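PDB 4RUW: Endonuclease/exonuclease/phosphatase from Beutenbergia cavernae DSM 12333, which belongs to the endonuclease/exonuclease/phosphatase family, pairing a DNase I-like alpha/beta sandwich with an immunoglobulin-like domain. Local coordinates for residues 227-232 with 301-306. Residues are numbered along the deposited sequence; the frame is centred on the assembly and turned at random.
Sequences RVPSVL and TPAFDV
The amide N of S230 donates a hydrogen bond to OG1 of T301 (3.0 Å, 158° at the hydrogen), and the carbonyl O of S230 in turn accepts one from N of T301 at 3.1 Å. Both backbone polar atoms of S230 are therefore engaged by T301 where strand 230-233 begins, in the DNase I-like beta sandwich. T301 directly follows strand 296-300, the antiparallel neighbour of 230-233, so its backbone N continues the pairing, while its side-chain hydroxyl serves as acceptor for the S230 amide. With chi1 at 60°, OG1 sits between the backbone N and the carbonyl carbon of T301, which directs it to that amide, while CG2 lies 3.6 Å from CB of S230. The serine hydroxyl turns back on its own segment, and OG donates to O of V228 from well above that carbonyl plane.

From T301 the chain makes a type I turn, closed by N of F304 bonding to O of T301, and enters strand 304-311 at the margin of the other sheet. This passage brings the F304 ring against the start of strand 230-233, with N of S230 at its edge, in plane; L328 of strand 324-330 also touches it. CB of A303 approaches CG of P229 at 4.5 Å, and L330 touches both residues. The contact therefore spans the two sheets, and CE2 of F304 meets CB of P229 at 4.0 Å and CG1 of V231 at 4.2 Å.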
ATOM      1  N   ARG A 227       5.874   5.228  14.611  1.00 14.83           N
ATOM      2  CA  ARG A 227       7.078   5.511  15.384  1.00 16.15           C
ATOM      3  C   ARG A 227       8.166   4.457  15.194  1.00 15.54           C
ATOM      4  O   ARG A 227       9.328   4.713  15.500  1.00 17.53           O
ATOM      5  CB  ARG A 227       6.747   5.635  16.870  1.00 18.32           C
ATOM      6  CG  ARG A 227       5.780   6.751  17.202  1.00 21.52           C
ATOM      7  CD  ARG A 227       5.322   6.669  18.654  1.00 24.27           C
ATOM      8  NE  ARG A 227       4.632   5.411  18.923  1.00 27.01           N
ATOM      9  CZ  ARG A 227       4.175   5.045  20.117  1.00 29.73           C
ATOM     10  NH1 ARG A 227       4.333   5.843  21.165  1.00 30.55           N
ATOM     11  NH2 ARG A 227       3.561   3.879  20.261  1.00 31.39           N
ATOM     12  N   VAL A 228       7.796   3.276  14.704  1.00 14.54           N
ATOM     13  CA  VAL A 228       8.776   2.215  14.478  1.00 14.63           C
ATOM     14  C   VAL A 228       8.756   1.837  13.007  1.00 13.36           C
ATOM     15  O   VAL A 228       7.730   1.989  12.352  1.00 14.18           O
ATOM     16  CB  VAL A 228       8.510   0.966  15.365  1.00 15.48           C
ATOM     17  CG1 VAL A 228       8.478   1.357  16.840  1.00 17.60           C
ATOM     18  CG2 VAL A 228       7.222   0.245  14.952  1.00 16.20           C
ATOM     19  N   PRO A 229       9.891   1.358  12.472  1.00 13.80           N
ATOM     20  CA  PRO A 229       9.909   0.992  11.048  1.00 13.28           C
ATOM     21  C   PRO A 229       8.848  -0.062  10.727  1.00 12.56           C
ATOM     22  O   PRO A 229       8.882  -1.160  11.290  1.00 12.96           O
ATOM     23  CB  PRO A 229      11.320   0.433  10.857  1.00 14.11           C
ATOM     24  CG  PRO A 229      12.136   1.174  11.887  1.00 14.58           C
ATOM     25  CD  PRO A 229      11.229   1.266  13.082  1.00 14.37           C
ATOM     26  N   SER A 230       7.917   0.280   9.839  1.00 12.03           N
ATOM     27  CA  SER A 230       6.829  -0.617   9.487  1.00 12.25           C
ATOM     28  C   SER A 230       6.460  -0.452   8.023  1.00 11.70           C
ATOM     29  O   SER A 230       6.649   0.617   7.435  1.00 12.10           O
ATOM     30  CB  SER A 230       5.579  -0.333  10.324  1.00 12.72           C
ATOM     31  OG  SER A 230       5.856  -0.205  11.705  1.00 12.95           O
ATOM     32  N   VAL A 231       5.908  -1.516   7.454  1.00 11.77           N
ATOM     33  CA  VAL A 231       5.295  -1.450   6.139  1.00 11.75           C
ATOM     34  C   VAL A 231       3.885  -2.014   6.214  1.00 12.21           C
ATOM     35  O   VAL A 231       3.597  -2.877   7.044  1.00 13.45           O
ATOM     36  CB  VAL A 231       6.121  -2.184   5.052  1.00 13.65           C
ATOM     37  CG1 VAL A 231       7.472  -1.518   4.876  1.00 14.79           C
ATOM     38  CG2 VAL A 231       6.284  -3.658   5.374  1.00 15.52           C
ATOM     39  N   LEU A 232       3.009  -1.492   5.363  1.00 11.82           N
ATOM     40  CA  LEU A 232       1.642  -1.978   5.215  1.00 11.56           C
ATOM     41  C   LEU A 232       1.481  -2.314   3.749  1.00 11.21           C
ATOM     42  O   LEU A 232       1.680  -1.459   2.890  1.00 12.07           O
ATOM     43  CB  LEU A 232       0.635  -0.907   5.640  1.00 13.11           C
ATOM     44  CG  LEU A 232      -0.823  -1.158   5.246  1.00 13.11           C
ATOM     45  CD1 LEU A 232      -1.366  -2.436   5.877  1.00 13.52           C
ATOM     46  CD2 LEU A 232      -1.690   0.038   5.607  1.00 14.96           C
ATOM     47  N   THR A 301       6.455   3.662   6.772  1.00 11.45           N
ATOM     48  CA  THR A 301       6.518   4.693   7.793  1.00 11.77           C
ATOM     49  C   THR A 301       7.678   5.660   7.531  1.00 11.67           C
ATOM     50  O   THR A 301       8.516   5.401   6.660  1.00 12.55           O
ATOM     51  CB  THR A 301       6.644   4.042   9.181  1.00 12.37           C
ATOM     52  OG1 THR A 301       7.835   3.257   9.227  1.00 12.55           O
ATOM     53  CG2 THR A 301       5.420   3.162   9.475  1.00 13.88           C
ATOM     54  N   PRO A 302       7.722   6.795   8.256  1.00 11.94           N
ATOM     55  CA  PRO A 302       8.648   7.865   7.852  1.00 12.65           C
ATOM     56  C   PRO A 302      10.134   7.511   7.899  1.00 13.02           C
ATOM     57  O   PRO A 302      10.909   8.166   7.202  1.00 14.20           O
ATOM     58  CB  PRO A 302       8.323   8.998   8.837  1.00 13.96           C
ATOM     59  CG  PRO A 302       6.869   8.784   9.131  1.00 13.68           C
ATOM     60  CD  PRO A 302       6.734   7.293   9.235  1.00 13.31           C
ATOM     61  N   ALA A 303      10.536   6.521   8.691  1.00 12.75           N
ATOM     62  CA  ALA A 303      11.953   6.158   8.758  1.00 13.80           C
ATOM     63  C   ALA A 303      12.494   5.634   7.424  1.00 13.40           C
ATOM     64  O   ALA A 303      13.704   5.643   7.202  1.00 14.83           O
ATOM     65  CB  ALA A 303      12.208   5.142   9.864  1.00 15.41           C
ATOM     66  N   PHE A 304      11.607   5.157   6.556  1.00 12.85           N
ATOM     67  CA  PHE A 304      12.025   4.633   5.265  1.00 12.53           C
ATOM     68  C   PHE A 304      12.137   5.711   4.196  1.00 13.22           C
ATOM     69  O   PHE A 304      11.308   6.614   4.111  1.00 14.83           O
ATOM     70  CB  PHE A 304      11.045   3.571   4.771  1.00 13.00           C
ATOM     71  CG  PHE A 304      11.186   2.251   5.447  1.00 12.80           C
ATOM     72  CD1 PHE A 304      12.227   1.395   5.115  1.00 13.13           C
ATOM     73  CD2 PHE A 304      10.268   1.849   6.399  1.00 13.53           C
ATOM     74  CE1 PHE A 304      12.362   0.174   5.724  1.00 13.52           C
ATOM     75  CE2 PHE A 304      10.394   0.618   7.012  1.00 14.07           C
ATOM     76  CZ  PHE A 304      11.441  -0.220   6.669  1.00 14.18           C
ATOM     77  N   ASP A 305      13.167   5.585   3.366  1.00 14.26           N
ATOM     78  CA  ASP A 305      13.231   6.277   2.089  1.00 15.17           C
ATOM     79  C   ASP A 305      12.878   5.279   1.002  1.00 13.62           C
ATOM     80  O   ASP A 305      13.103   4.080   1.154  1.00 15.09           O
ATOM     81  CB  ASP A 305      14.640   6.788   1.813  1.00 19.03           C
ATOM     82  CG  ASP A 305      15.013   7.944   2.684  0.64 24.80           C
ATOM     83  OD1 ASP A 305      14.118   8.484   3.363  0.37 27.59           O
ATOM     84  OD2 ASP A 305      16.200   8.324   2.674  0.33 27.84           O
ATOM     85  N   VAL A 306      12.350   5.769  -0.108  1.00 13.25           N
ATOM     86  CA  VAL A 306      12.038   4.905  -1.236  1.00 12.93           C
ATOM     87  C   VAL A 306      13.093   5.091  -2.317  1.00 13.19           C
ATOM     88  O   VAL A 306      13.359   6.209  -2.747  1.00 15.17           O
ATOM     89  CB  VAL A 306      10.642   5.212  -1.808  1.00 13.54           C
ATOM     90  CG1 VAL A 306      10.254   4.153  -2.824  1.00 14.69           C
ATOM     91  CG2 VAL A 306       9.614   5.271  -0.683  1.00 14.53           C
TER